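Local coordinates for protein putative Type I topoisomerase (Deinococcus radiodurans, PDB 3M4A) that binds DNA and probably catalyses the ATP-independent breakage of single DNA strands, followed by strand passage and rejoining, at residues Glu63-Gly68 and Arg78-Phe83; Trp92-Arg97 and Gly231-Lys236. All coordinates share one frame; numbering follows the deposited sequence.

Interaction 1: residues Glu63-Gly68 and Arg78-Phe83; sequences ELQAFG and RYHPDF
Arg78 O accepts two backbone hydrogen bonds, from Gln65 N (2.9 Å) and Ala66 N (3.0 Å), while Arg78 N gives one back to Ala66 O (2.8 Å). Two residues thus face one, and the register slips by a residue before Leu64 pairs with Tyr79. Further along, His80 N reaches Glu63 O at 3.0 Å. Leu64 and Tyr79 share one face of the sheet: with CG anti to its backbone N (chi1 -179°), Leu64 brings CD1 obliquely against Tyr79 CE1 at 3.7 Å. Glu63 CB sits over the centre of one face of the Phe83 ring, a CH-pi contact 3.8 Å from the centroid, while the carboxylate goes on to a salt bridge with Arg97. Gln65 lays CG beside His80 N (3.8 Å), and its NE2 gives hydrogen bonds to Asn62 O and Asp59 O. The imidazole of His80 is steadied from its own segment, Asp82 N donating in the ring plane to His80 ND1 at 3.1 Å. The doubled donors at Arg78 O mark a classic beta bulge, here in the hairpin of strands 64-69 and 75-79, whose first strand is the middle one of a small antiparallel sheet.

Interaction 2: residues Trp92-Arg97 and Gly231-Lys236; sequences WQRLTR and GPFTAK
Arg94 and Arg97, three residues apart on helix 91-113, both meet the ring of Phe233, which reaches over from the loop ahead of helix 235-254. From CB the Arg94 chain sets off with chi1 -167° turning CG away from the backbone N, and the rest runs extended alongside Phe233, pointing the other way. CG lies in the plane of the phenyl ring, at its edge, 4.0 Å from Phe233 CE1. Beyond it, NE forms a salt bridge with Asp237 OD1. CZ comes 4.1 Å from Phe233 CD1, which stands over one face of the guanidinium, displaced toward its rim; the two planes are 68° apart, so this is no parallel stack. NH1 probably donates to Phe83 O. NH2 lies 3.8 Å from Pro232 O, near the guanidinium plane but beyond bonding distance; its hydrogen bond goes just outside the segments. Asp237 also accepts from Thr234 N through OD2, while Thr234, as N-cap, takes a bond from Lys236 N on OG1 (3.3 Å).

Arg97 lies nearly perpendicular to the Phe233 side chain, its CG touching the edge at Phe233 CZ (3.8 Å), before bends at chi2 and chi3 carry its guanidinium off to Glu63. Phe233 CE1 and CZ also press on the helix backbone, the former 3.7 Å from Arg94 O. Phe98 meets the same ring edge-to-face. Replacing Phe233 with an alanine is likely to open a gap against the helix, leaving the CG atoms of Arg94 and Arg97 without this packing partner. No hydrogen bond links the two segments: the ring edge packs on two arginine stems and over the rim of one guanidinium, while carboxylates and backbone carbonyls outside the contact take up their polar ends and probably hold these stems against the ring.

In the fold
Following the chain from its N terminus, interaction 1 comes first and closes a short loop, the far end of the hairpin of strands 64-69 and 75-79. The chain then runs through the 3-10 segment 81-83 into helix 91-113. Interaction 2 opens there and closes far later, after 133 intervening residues, where helix 219-230 hands over to helix 235-254. The two loops stand in series, neither nested nor crossed, yet the contacts touch, with centres 13 Å apart. Besides polar links from Glu63 and Phe83 to the helix, Tyr79 CE1 packs at 3.5 Å on Pro232 N, part of the cis peptide bond before this proline. Together they join the hairpin, helix 91-113 and the loop before helix 235-254.

Interaction 1: residues Glu63-Gly68 and Arg78-Phe83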
loop_
_atom_site.group_PDB
_atom_site.type_symbol
_atom_site.label_atom_id
_atom_site.label_comp_id
_atom_site.label_asym_id
_atom_site.label_seq_id
_atom_site.Cartn_x
_atom_site.Cartn_y
_atom_site.Cartn_z
ATOM N N GLU A 63 -11.894 -4.527 -11.282
ATOM C CA GLU A 63 -12.194 -4.616 -9.849
ATOM C C GLU A 63 -13.154 -3.522 -9.366
ATOM O O GLU A 63 -13.891 -3.732 -8.400
ATOM C CB GLU A 63 -10.906 -4.606 -9.005
ATOM C CG GLU A 63 -10.050 -3.325 -9.096
ATOM C CD GLU A 63 -8.991 -3.370 -10.192
ATOM O OE1 GLU A 63 -9.099 -4.214 -11.102
ATOM O OE2 GLU A 63 -8.051 -2.546 -10.153
ATOM N N LEU A 64 -13.120 -2.360 -10.016
ATOM C CA LEU A 64 -14.101 -1.299 -9.767
ATOM C C LEU A 64 -15.137 -1.295 -10.894
ATOM O O LEU A 64 -14.848 -0.866 -12.010
ATOM C CB LEU A 64 -13.425 0.074 -9.661
ATOM C CG LEU A 64 -14.366 1.257 -9.381
ATOM C CD1 LEU A 64 -15.290 0.969 -8.201
ATOM C CD2 LEU A 64 -13.569 2.534 -9.151
ATOM N N GLN A 65 -16.338 -1.771 -10.580
ATOM C CA GLN A 65 -17.387 -1.986 -11.583
ATOM C C GLN A 65 -18.251 -0.750 -11.838
ATOM O O GLN A 65 -18.713 -0.550 -12.959
ATOM C CB GLN A 65 -18.252 -3.186 -11.189
ATOM C CG GLN A 65 -17.580 -4.521 -11.492
ATOM C CD GLN A 65 -17.627 -4.857 -12.969
ATOM O OE1 GLN A 65 -18.706 -4.993 -13.539
ATOM N NE2 GLN A 65 -16.461 -4.987 -13.597
ATOM N N ALA A 66 -18.468 0.071 -10.809
ATOM C CA ALA A 66 -19.177 1.345 -10.986
ATOM C C ALA A 66 -18.903 2.347 -9.862
ATOM O O ALA A 66 -18.629 1.952 -8.724
ATOM C CB ALA A 66 -20.677 1.102 -11.113
ATOM N N PHE A 67 -18.996 3.638 -10.198
ATOM C CA PHE A 67 -18.881 4.720 -9.212
ATOM C C PHE A 67 -19.732 5.955 -9.570
ATOM O O PHE A 67 -19.880 6.307 -10.740
ATOM C CB PHE A 67 -17.408 5.112 -8.990
ATOM C CG PHE A 67 -16.754 5.793 -10.170
ATOM C CD1 PHE A 67 -16.856 7.171 -10.346
ATOM C CD2 PHE A 67 -16.013 5.063 -11.086
ATOM C CE1 PHE A 67 -16.249 7.799 -11.428
ATOM C CE2 PHE A 67 -15.398 5.688 -12.163
ATOM C CZ PHE A 67 -15.515 7.056 -12.332
ATOM N N GLY A 68 -20.273 6.608 -8.542
ATOM C CA GLY A 68 -21.065 7.827 -8.712
ATOM C C GLY A 68 -21.139 8.632 -7.423
ATOM O O GLY A 68 -20.349 8.408 -6.504
ATOM N N ARG A 78 -19.423 0.348 -6.539
ATOM C CA ARG A 78 -19.750 -1.076 -6.617
ATOM C C ARG A 78 -18.575 -1.843 -7.221
ATOM O O ARG A 78 -17.992 -1.425 -8.215
ATOM C CB ARG A 78 -21.031 -1.302 -7.430
ATOM C CG ARG A 78 -22.301 -0.759 -6.766
ATOM C CD ARG A 78 -22.552 -1.423 -5.410
ATOM N NE ARG A 78 -23.844 -1.069 -4.820
ATOM C CZ ARG A 78 -24.122 0.083 -4.207
ATOM N NH1 ARG A 78 -23.212 1.049 -4.094
ATOM N NH2 ARG A 78 -25.335 0.277 -3.704
ATOM N N TYR A 79 -18.250 -2.976 -6.613
ATOM C CA TYR A 79 -17.016 -3.692 -6.915
ATOM C C TYR A 79 -17.258 -5.057 -7.558
ATOM O O TYR A 79 -18.356 -5.607 -7.500
ATOM C CB TYR A 79 -16.232 -3.901 -5.624
ATOM C CG TYR A 79 -15.825 -2.631 -4.908
ATOM C CD1 TYR A 79 -15.104 -1.636 -5.563
ATOM C CD2 TYR A 79 -16.121 -2.448 -3.561
ATOM C CE1 TYR A 79 -14.710 -0.479 -4.901
ATOM C CE2 TYR A 79 -15.733 -1.299 -2.888
ATOM C CZ TYR A 79 -15.026 -0.319 -3.564
ATOM O OH TYR A 79 -14.644 0.818 -2.886
ATOM N N HIS A 80 -16.205 -5.596 -8.162
ATOM C CA HIS A 80 -16.204 -6.964 -8.662
ATOM C C HIS A 80 -16.180 -7.896 -7.448
ATOM O O HIS A 80 -15.378 -7.686 -6.536
ATOM C CB HIS A 80 -14.963 -7.184 -9.526
ATOM C CG HIS A 80 -14.989 -8.445 -10.330
ATOM N ND1 HIS A 80 -15.035 -9.697 -9.757
ATOM C CD2 HIS A 80 -14.950 -8.644 -11.667
ATOM C CE1 HIS A 80 -15.036 -10.614 -10.708
ATOM N NE2 HIS A 80 -14.981 -10.001 -11.877
ATOM N N PRO A 81 -17.055 -8.926 -7.424
ATOM C CA PRO A 81 -17.171 -9.784 -6.234
ATOM C C PRO A 81 -15.911 -10.584 -5.870
ATOM O O PRO A 81 -15.702 -10.896 -4.694
ATOM C CB PRO A 81 -18.328 -10.730 -6.591
ATOM C CG PRO A 81 -18.395 -10.711 -8.082
ATOM C CD PRO A 81 -17.989 -9.338 -8.490
ATOM N N ASP A 82 -15.085 -10.905 -6.861
ATOM C CA ASP A 82 -13.827 -11.625 -6.619
ATOM C C ASP A 82 -12.828 -10.827 -5.771
ATOM O O ASP A 82 -11.885 -11.404 -5.221
ATOM C CB ASP A 82 -13.172 -12.031 -7.946
ATOM C CG ASP A 82 -13.843 -13.236 -8.591
ATOM O OD1 ASP A 82 -14.701 -13.871 -7.937
ATOM O OD2 ASP A 82 -13.500 -13.550 -9.755
ATOM N N PHE A 83 -13.036 -9.515 -5.671
ATOM C CA PHE A 83 -12.150 -8.645 -4.894
ATOM C C PHE A 83 -12.733 -8.237 -3.536
ATOM O O PHE A 83 -12.058 -7.568 -2.747
ATOM C CB PHE A 83 -11.768 -7.421 -5.733
ATOM C CG PHE A 83 -10.879 -7.758 -6.890
ATOM C CD1 PHE A 83 -11.418 -8.209 -8.087
ATOM C CD2 PHE A 83 -9.497 -7.674 -6.767
ATOM C CE1 PHE A 83 -10.599 -8.550 -9.153
ATOM C CE2 PHE A 83 -8.672 -8.010 -7.824
ATOM C CZ PHE A 83 -9.219 -8.451 -9.019
#

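Interaction 2: residues Trp92-Arg97 and Gly231-Lys236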
loop_
_atom_site.group_PDB
_atom_site.type_symbol
_atom_site.label_atom_id
_atom_site.label_comp_id
_atom_site.label_asym_id
_atom_site.label_seq_id
_atom_site.Cartn_x
_atom_site.Cartn_y
_atom_site.Cartn_z
ATOM N N TRP A 92 -1.369 -14.421 -5.636
ATOM C CA TRP A 92 -0.661 -13.908 -6.811
ATOM C C TRP A 92 -1.603 -13.154 -7.751
ATOM O O TRP A 92 -1.204 -12.146 -8.342
ATOM C CB TRP A 92 0.131 -14.992 -7.556
ATOM C CG TRP A 92 -0.697 -16.046 -8.200
ATOM C CD1 TRP A 92 -1.079 -17.225 -7.647
ATOM C CD2 TRP A 92 -1.238 -16.030 -9.527
ATOM N NE1 TRP A 92 -1.827 -17.948 -8.540
ATOM C CE2 TRP A 92 -1.943 -17.238 -9.702
ATOM C CE3 TRP A 92 -1.200 -15.113 -10.580
ATOM C CZ2 TRP A 92 -2.606 -17.556 -10.886
ATOM C CZ3 TRP A 92 -1.864 -15.436 -11.772
ATOM C CH2 TRP A 92 -2.547 -16.648 -11.908
ATOM N N GLN A 93 -2.857 -13.605 -7.845
ATOM C CA GLN A 93 -3.864 -12.924 -8.665
ATOM C C GLN A 93 -4.253 -11.558 -8.099
ATOM O O GLN A 93 -4.292 -10.559 -8.832
ATOM C CB GLN A 93 -5.129 -13.780 -8.786
ATOM C CG GLN A 93 -4.915 -15.097 -9.474
ATOM C CD GLN A 93 -6.172 -15.939 -9.469
ATOM O OE1 GLN A 93 -6.606 -16.415 -8.424
ATOM N NE2 GLN A 93 -6.759 -16.126 -10.637
ATOM N N ARG A 94 -4.553 -11.518 -6.807
ATOM C CA ARG A 94 -4.911 -10.259 -6.158
ATOM C C ARG A 94 -3.756 -9.252 -6.229
ATOM O O ARG A 94 -3.985 -8.067 -6.503
ATOM C CB ARG A 94 -5.332 -10.466 -4.703
ATOM C CG ARG A 94 -6.000 -9.237 -4.103
ATOM C CD ARG A 94 -6.423 -9.475 -2.678
ATOM N NE ARG A 94 -6.846 -8.246 -2.000
ATOM C CZ ARG A 94 -8.085 -7.761 -2.032
ATOM N NH1 ARG A 94 -9.046 -8.401 -2.692
ATOM N NH2 ARG A 94 -8.378 -6.646 -1.377
ATOM N N LEU A 95 -2.530 -9.719 -6.008
ATOM C CA LEU A 95 -1.366 -8.820 -6.010
ATOM C C LEU A 95 -1.006 -8.296 -7.401
ATOM O O LEU A 95 -0.550 -7.159 -7.538
ATOM C CB LEU A 95 -0.139 -9.507 -5.394
ATOM C CG LEU A 95 -0.150 -9.731 -3.875
ATOM C CD1 LEU A 95 1.206 -10.213 -3.391
ATOM C CD2 LEU A 95 -0.574 -8.467 -3.138
ATOM N N THR A 96 -1.172 -9.117 -8.434
ATOM C CA THR A 96 -0.938 -8.636 -9.797
ATOM C C THR A 96 -1.900 -7.508 -10.113
ATOM O O THR A 96 -1.515 -6.504 -10.699
ATOM C CB THR A 96 -1.147 -9.775 -10.827
ATOM O OG1 THR A 96 -0.337 -10.895 -10.463
ATOM C CG2 THR A 96 -0.773 -9.315 -12.227
ATOM N N ARG A 97 -3.153 -7.666 -9.704
ATOM C CA ARG A 97 -4.143 -6.636 -9.931
ATOM C C ARG A 97 -3.870 -5.400 -9.069
ATOM O O ARG A 97 -3.987 -4.275 -9.540
ATOM C CB ARG A 97 -5.552 -7.165 -9.683
ATOM C CG ARG A 97 -6.636 -6.293 -10.291
ATOM C CD ARG A 97 -6.651 -6.335 -11.835
ATOM N NE ARG A 97 -7.178 -7.594 -12.356
ATOM C CZ ARG A 97 -8.471 -7.893 -12.487
ATOM N NH1 ARG A 97 -9.414 -7.035 -12.117
ATOM N NH2 ARG A 97 -8.828 -9.069 -12.986
ATOM N N GLY A 231 -9.749 1.465 -3.427
ATOM C CA GLY A 231 -10.860 0.500 -3.274
ATOM C C GLY A 231 -11.148 -0.228 -4.580
ATOM O O GLY A 231 -11.107 0.382 -5.632
ATOM N N PRO A 232 -11.441 -1.542 -4.531
ATOM C CA PRO A 232 -11.713 -2.402 -3.391
ATOM C C PRO A 232 -10.497 -2.911 -2.608
ATOM O O PRO A 232 -10.666 -3.624 -1.620
ATOM C CB PRO A 232 -12.440 -3.587 -4.038
ATOM C CG PRO A 232 -11.839 -3.691 -5.360
ATOM C CD PRO A 232 -11.520 -2.294 -5.800
ATOM N N PHE A 233 -9.289 -2.557 -3.028
ATOM C CA PHE A 233 -8.121 -2.919 -2.242
ATOM C C PHE A 233 -8.158 -2.126 -0.944
ATOM O O PHE A 233 -8.818 -1.092 -0.867
ATOM C CB PHE A 233 -6.836 -2.676 -3.025
ATOM C CG PHE A 233 -6.769 -3.440 -4.322
ATOM C CD1 PHE A 233 -6.516 -4.808 -4.321
ATOM C CD2 PHE A 233 -6.982 -2.805 -5.541
ATOM C CE1 PHE A 233 -6.452 -5.528 -5.511
ATOM C CE2 PHE A 233 -6.932 -3.520 -6.741
ATOM C CZ PHE A 233 -6.662 -4.884 -6.730
ATOM N N THR A 234 -7.490 -2.640 0.085
ATOM C CA THR A 234 -7.494 -2.012 1.403
ATOM C C THR A 234 -6.076 -1.811 1.922
ATOM O O THR A 234 -5.098 -2.291 1.330
ATOM C CB THR A 234 -8.248 -2.873 2.446
ATOM O OG1 THR A 234 -7.471 -4.027 2.790
ATOM C CG2 THR A 234 -9.622 -3.315 1.916
ATOM N N ALA A 235 -5.966 -1.147 3.067
ATOM C CA ALA A 235 -4.647 -0.934 3.672
ATOM C C ALA A 235 -3.853 -2.235 3.831
ATOM O O ALA A 235 -2.625 -2.228 3.711
ATOM C CB ALA A 235 -4.769 -0.191 5.010
ATOM N N LYS A 236 -4.525 -3.366 4.086
ATOM C CA LYS A 236 -3.816 -4.632 4.278
ATOM C C LYS A 236 -3.047 -5.053 3.033
ATOM O O LYS A 236 -2.000 -5.712 3.125
ATOM C CB LYS A 236 -4.767 -5.773 4.669
ATOM C CG LYS A 236 -4.028 -7.057 4.995
ATOM C CD LYS A 236 -4.942 -8.132 5.593
ATOM C CE LYS A 236 -4.124 -9.197 6.310
ATOM N NZ LYS A 236 -3.020 -9.763 5.476
#